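Local coordinates for GXWXG domain-containing protein (Thermomonospora curvata, PDB 4MVE) that is of unknown function but pairs a GXWXG domain with a DUF4334 domain in a single chain built largely of antiparallel beta strands, at residues 63-68 with 77-82; 4-9 with 26-31. All blocks are in the same frame, centred on the assembly; numbering follows the deposited sequence.

Interaction 1. Residues 63-68 with 77-82; sequences NWYGKR and PLLCRS
Tyr65 and Gly66 both direct their backbone N-H groups at the carbonyl oxygen of Leu79, with Tyr65 N 2.7 Å and Gly66 N 3.2 Å from Leu79 O. Both donors reach it from the same face of the carbonyl plane. Two residues opposed to one, with the register slipping by one between the Trp64-Cys80 and Gly66-Leu79 pairs, define a classic beta bulge. Flanking bonds run from Leu79 N to Gly66 O (3.0 Å) and from Arg81 N to Asn63 O (2.9 Å). The Trp64 indole turns back over the bulge: CG lies anti to the backbone N (chi1 176°), which sets one ring face over Gly66 N and gives NE1 a weak bond to Gly66 O. Trp64 CD1 also meets Leu78 CD2 at 4.0 Å.

Lys67 runs extended to CE and bends only at its last torsion (chi4 -69°), bringing NZ to Pro77 O at 3.1 Å, in the carbonyl plane and on a lone pair. Replacing this lysine with a methionine would probably leave Pro77 O without that donor and remove the positive end from beside Asp120, with which it makes a long, weak ion pair. Leu79 CD1 packs on the Lys67 backbone, 3.6 Å from Lys67 C. Farther out, Tyr65 is hydrogen-bonded to Glu150 through OH, and strands 42-48 and 87-89 flank the hairpin. Asn63 closes the preceding helix in a Schellman motif. The chemistry is thus mainly a backbone ladder, with one lysine ammonium adding a side-chain bond to Pro77 O just past the bulge.

Interaction 2. Residues 4-9 with 26-31; sequences MDAEQR and EELYDR
The guanidinium of Arg9 lies with one face on Leu28: CD2 sits over the centre of the group, 3.6 Å from Arg9 CZ, while the carboxylate of Asp5 occupies its edge. The Arg31 guanidinium has Ala6 CB over one face, offset toward the rim, and Asp5 OD2 at its edge in plane. Asp5 OD2 receives Arg31 NH1 at 2.8 Å on its anti lone pair, the carboxylate and guanidinium planes being only 14° apart. Arg9 NE (3.3 Å) and Arg9 NH2 (3.4 Å) add weak bonds to Asp5 OD2, so one carboxylate oxygen joins both arginines. With chi1 at -173° Asp5 CG points opposite the backbone N, which carries the carboxylate to the edges of both guanidinium groups. Arg9 NH2 and Arg31 NH2 come within 3.8 Å because both guanidinium groups gather round the Asp5 carboxylate, whose charge they probably share.

Beneath this charged layer, Ala6 CB meets Leu28 CD2 at 3.9 Å and Leu28 O at 3.6 Å. Ala6 and Leu28 are also the residues of closest backbone approach, and both are buried. Leu32, in the loop beyond, touches the side chains of Ala6 and Glu7, whereas Tyr29 turns away to strand 129-136. The contact joins the first turn of helix 5-16 to Leu28 near the end of helix 22-29 and to Arg31 in the loop after it: a helix-helix packing of alanine on leucine bordered by a three-residue salt-bridge network.

How the interactions relate
Interaction 2 precedes interaction 1 in the sequence. Their centres are 26 Å apart and their nearest atoms about 12 Å, so no atoms meet, and they lie on opposite sides of the chain's centre. The N-terminal contact joins helices 5-16 and 22-29; the later one belongs to the hairpin of strands 64-71 and 74-81 within the antiparallel sheet. The sheet relates them indirectly: Tyr29 reaches strand 129-136, which leads through 143-149 and 42-48 to 64-71. The helical pair and the hairpin are therefore separate local units on one beta framework.

Interaction 1. Residues 63-68 with 77-82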
# COMPACT_ATOMS: atom_id res chain seq x y z
N ASN A 63 -15.28 -1.03 2.19
CA ASN A 63 -15.10 -1.76 0.94
C ASN A 63 -13.96 -1.14 0.14
O ASN A 63 -14.07 -0.98 -1.08
CB ASN A 63 -16.38 -1.82 0.10
CG ASN A 63 -17.28 -2.97 0.40
OD1 ASN A 63 -17.20 -4.04 -0.23
ND2 ASN A 63 -18.19 -2.75 1.33
N TRP A 64 -12.86 -0.79 0.82
CA TRP A 64 -11.65 -0.26 0.20
C TRP A 64 -11.22 -1.17 -0.94
O TRP A 64 -11.10 -2.40 -0.75
CB TRP A 64 -10.52 -0.15 1.23
CG TRP A 64 -9.22 0.29 0.61
CD1 TRP A 64 -8.98 1.47 -0.04
CD2 TRP A 64 -7.97 -0.40 0.65
NE1 TRP A 64 -7.66 1.53 -0.43
CE2 TRP A 64 -7.01 0.43 0.03
CE3 TRP A 64 -7.57 -1.65 1.18
CZ2 TRP A 64 -5.67 0.04 -0.12
CZ3 TRP A 64 -6.23 -2.01 1.08
CH2 TRP A 64 -5.30 -1.18 0.42
N TYR A 65 -11.06 -0.59 -2.12
CA TYR A 65 -10.64 -1.30 -3.32
C TYR A 65 -9.12 -1.20 -3.51
O TYR A 65 -8.44 -2.22 -3.67
CB TYR A 65 -11.36 -0.77 -4.57
CG TYR A 65 -10.79 -1.36 -5.84
CD1 TYR A 65 -11.01 -2.69 -6.17
CD2 TYR A 65 -9.97 -0.60 -6.67
CE1 TYR A 65 -10.41 -3.27 -7.29
CE2 TYR A 65 -9.38 -1.16 -7.80
CZ TYR A 65 -9.60 -2.50 -8.10
OH TYR A 65 -9.06 -3.06 -9.24
N GLY A 66 -8.61 0.02 -3.54
CA GLY A 66 -7.19 0.27 -3.76
C GLY A 66 -6.82 1.73 -3.87
O GLY A 66 -7.25 2.56 -3.05
N LYS A 67 -5.98 2.05 -4.87
CA LYS A 67 -5.41 3.41 -5.06
C LYS A 67 -5.20 3.75 -6.51
O LYS A 67 -5.03 2.83 -7.33
CB LYS A 67 -4.04 3.54 -4.33
CG LYS A 67 -4.03 3.13 -2.86
CD LYS A 67 -2.63 3.27 -2.23
CE LYS A 67 -2.63 2.90 -0.78
NZ LYS A 67 -3.39 3.90 0.02
N ARG A 68 -5.24 5.06 -6.84
CA ARG A 68 -4.96 5.57 -8.19
C ARG A 68 -3.86 6.63 -8.10
O ARG A 68 -4.04 7.62 -7.40
CB ARG A 68 -6.20 6.14 -8.91
CG ARG A 68 -5.89 6.48 -10.41
CD ARG A 68 -7.10 6.57 -11.34
NE ARG A 68 -7.95 7.73 -11.04
CZ ARG A 68 -8.14 8.77 -11.85
NH1 ARG A 68 -8.91 9.78 -11.48
NH2 ARG A 68 -7.52 8.83 -13.03
N PRO A 77 -5.89 8.03 -2.61
CA PRO A 77 -5.45 6.94 -1.72
C PRO A 77 -6.51 5.92 -1.36
O PRO A 77 -6.16 4.80 -0.95
CB PRO A 77 -4.97 7.67 -0.47
CG PRO A 77 -5.76 8.94 -0.44
CD PRO A 77 -6.06 9.31 -1.87
N LEU A 78 -7.79 6.29 -1.44
CA LEU A 78 -8.87 5.40 -0.97
C LEU A 78 -9.96 5.19 -1.96
O LEU A 78 -11.08 5.69 -1.78
CB LEU A 78 -9.47 5.94 0.34
CG LEU A 78 -8.48 6.15 1.50
CD1 LEU A 78 -9.10 6.99 2.58
CD2 LEU A 78 -8.03 4.78 2.09
N LEU A 79 -9.68 4.36 -2.97
CA LEU A 79 -10.69 3.93 -3.93
C LEU A 79 -11.49 2.89 -3.22
O LEU A 79 -10.91 2.06 -2.52
CB LEU A 79 -10.08 3.37 -5.22
CG LEU A 79 -9.20 4.32 -6.07
CD1 LEU A 79 -8.68 3.58 -7.33
CD2 LEU A 79 -9.98 5.63 -6.46
N CYS A 80 -12.83 2.99 -3.29
CA CYS A 80 -13.72 2.08 -2.60
C CYS A 80 -14.76 1.60 -3.54
O CYS A 80 -14.99 2.22 -4.59
CB CYS A 80 -14.36 2.73 -1.36
SG CYS A 80 -13.16 3.27 -0.11
N ARG A 81 -15.40 0.52 -3.18
CA ARG A 81 -16.47 -0.04 -3.96
C ARG A 81 -17.79 0.36 -3.34
O ARG A 81 -18.02 0.13 -2.14
CB ARG A 81 -16.33 -1.56 -4.08
CG ARG A 81 -16.98 -2.08 -5.35
CD ARG A 81 -16.80 -3.57 -5.49
NE ARG A 81 -15.45 -3.96 -5.90
CZ ARG A 81 -15.04 -4.04 -7.16
NH1 ARG A 81 -15.84 -3.65 -8.15
NH2 ARG A 81 -13.82 -4.47 -7.44
N SER A 82 -18.64 1.03 -4.14
CA SER A 82 -19.97 1.46 -3.71
C SER A 82 -20.94 0.25 -3.85
O SER A 82 -20.57 -0.73 -4.51
CB SER A 82 -20.42 2.67 -4.52
OG SER A 82 -20.46 2.38 -5.90

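Interaction 2. Residues 4-9 with 26-31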
# COMPACT_ATOMS: atom_id res chain seq x y z
N MSE A 4 15.10 -12.59 -5.02
CA MSE A 4 14.63 -13.93 -5.39
C MSE A 4 13.56 -14.44 -4.40
O MSE A 4 12.37 -14.26 -4.66
CB MSE A 4 15.80 -14.92 -5.48
N ASP A 5 14.00 -15.06 -3.27
CA ASP A 5 13.19 -15.70 -2.23
C ASP A 5 12.04 -14.83 -1.71
O ASP A 5 10.88 -15.24 -1.83
CB ASP A 5 14.06 -16.15 -1.04
CG ASP A 5 13.30 -16.96 0.01
OD1 ASP A 5 12.80 -18.06 -0.34
OD2 ASP A 5 13.21 -16.50 1.17
N ALA A 6 12.36 -13.65 -1.14
CA ALA A 6 11.40 -12.73 -0.56
C ALA A 6 10.31 -12.34 -1.55
O ALA A 6 9.16 -12.33 -1.18
CB ALA A 6 12.11 -11.48 -0.03
N GLU A 7 10.69 -12.03 -2.80
CA GLU A 7 9.74 -11.65 -3.85
C GLU A 7 8.78 -12.81 -4.15
O GLU A 7 7.58 -12.58 -4.22
CB GLU A 7 10.51 -11.26 -5.14
CG GLU A 7 11.31 -9.97 -5.00
CD GLU A 7 12.72 -10.11 -4.44
OE1 GLU A 7 13.10 -11.23 -4.02
OE2 GLU A 7 13.43 -9.08 -4.41
N GLN A 8 9.30 -14.03 -4.28
CA GLN A 8 8.52 -15.21 -4.61
C GLN A 8 7.60 -15.59 -3.47
O GLN A 8 6.42 -15.87 -3.73
CB GLN A 8 9.41 -16.38 -5.01
CG GLN A 8 9.93 -16.23 -6.45
CD GLN A 8 10.90 -17.30 -6.93
OE1 GLN A 8 11.33 -17.29 -8.09
NE2 GLN A 8 11.28 -18.24 -6.06
N ARG A 9 8.10 -15.56 -2.22
CA ARG A 9 7.30 -15.83 -1.03
C ARG A 9 6.17 -14.79 -0.88
O ARG A 9 5.04 -15.15 -0.56
CB ARG A 9 8.16 -15.82 0.22
CG ARG A 9 8.86 -17.13 0.50
CD ARG A 9 8.91 -17.33 2.00
NE ARG A 9 10.22 -17.01 2.56
CZ ARG A 9 10.46 -16.78 3.85
NH1 ARG A 9 9.47 -16.78 4.74
NH2 ARG A 9 11.70 -16.52 4.27
N GLU A 26 7.63 -8.02 7.58
CA GLU A 26 8.71 -7.08 7.79
C GLU A 26 10.04 -7.71 7.40
O GLU A 26 10.84 -7.04 6.74
CB GLU A 26 8.74 -6.63 9.25
CG GLU A 26 9.92 -5.75 9.60
CD GLU A 26 9.60 -4.80 10.73
OE1 GLU A 26 8.84 -3.83 10.48
OE2 GLU A 26 10.01 -5.09 11.87
N GLU A 27 10.29 -8.99 7.79
CA GLU A 27 11.53 -9.70 7.43
C GLU A 27 11.65 -9.78 5.91
O GLU A 27 12.71 -9.51 5.34
CB GLU A 27 11.60 -11.12 8.03
CG GLU A 27 11.81 -11.20 9.53
CD GLU A 27 11.28 -12.45 10.23
OE1 GLU A 27 10.86 -13.41 9.53
OE2 GLU A 27 11.27 -12.46 11.48
N LEU A 28 10.55 -10.08 5.25
CA LEU A 28 10.54 -10.21 3.80
C LEU A 28 10.64 -8.83 3.11
O LEU A 28 11.41 -8.68 2.16
CB LEU A 28 9.31 -11.01 3.34
CG LEU A 28 9.32 -12.53 3.73
CD1 LEU A 28 7.92 -13.15 3.59
CD2 LEU A 28 10.30 -13.32 2.87
N TYR A 29 9.94 -7.82 3.64
CA TYR A 29 9.96 -6.47 3.13
C TYR A 29 11.38 -5.87 3.12
O TYR A 29 11.78 -5.27 2.12
CB TYR A 29 9.02 -5.61 3.97
CG TYR A 29 8.92 -4.16 3.54
CD1 TYR A 29 9.73 -3.18 4.11
CD2 TYR A 29 7.94 -3.74 2.64
CE1 TYR A 29 9.62 -1.84 3.75
CE2 TYR A 29 7.78 -2.39 2.31
CZ TYR A 29 8.65 -1.45 2.85
OH TYR A 29 8.50 -0.14 2.52
N ASP A 30 12.12 -6.03 4.23
CA ASP A 30 13.48 -5.48 4.37
C ASP A 30 14.47 -6.01 3.31
O ASP A 30 15.50 -5.39 3.11
CB ASP A 30 14.02 -5.73 5.78
CG ASP A 30 13.34 -4.91 6.87
OD1 ASP A 30 12.65 -3.91 6.53
OD2 ASP A 30 13.51 -5.24 8.07
N ARG A 31 14.13 -7.10 2.61
CA ARG A 31 14.97 -7.71 1.58
C ARG A 31 14.53 -7.24 0.17
O ARG A 31 15.17 -7.59 -0.82
CB ARG A 31 14.92 -9.24 1.70
CG ARG A 31 15.82 -9.74 2.83
CD ARG A 31 15.37 -11.03 3.48
NE ARG A 31 15.38 -12.16 2.55
CZ ARG A 31 14.67 -13.27 2.73
NH1 ARG A 31 14.72 -14.24 1.82
NH2 ARG A 31 13.91 -13.42 3.81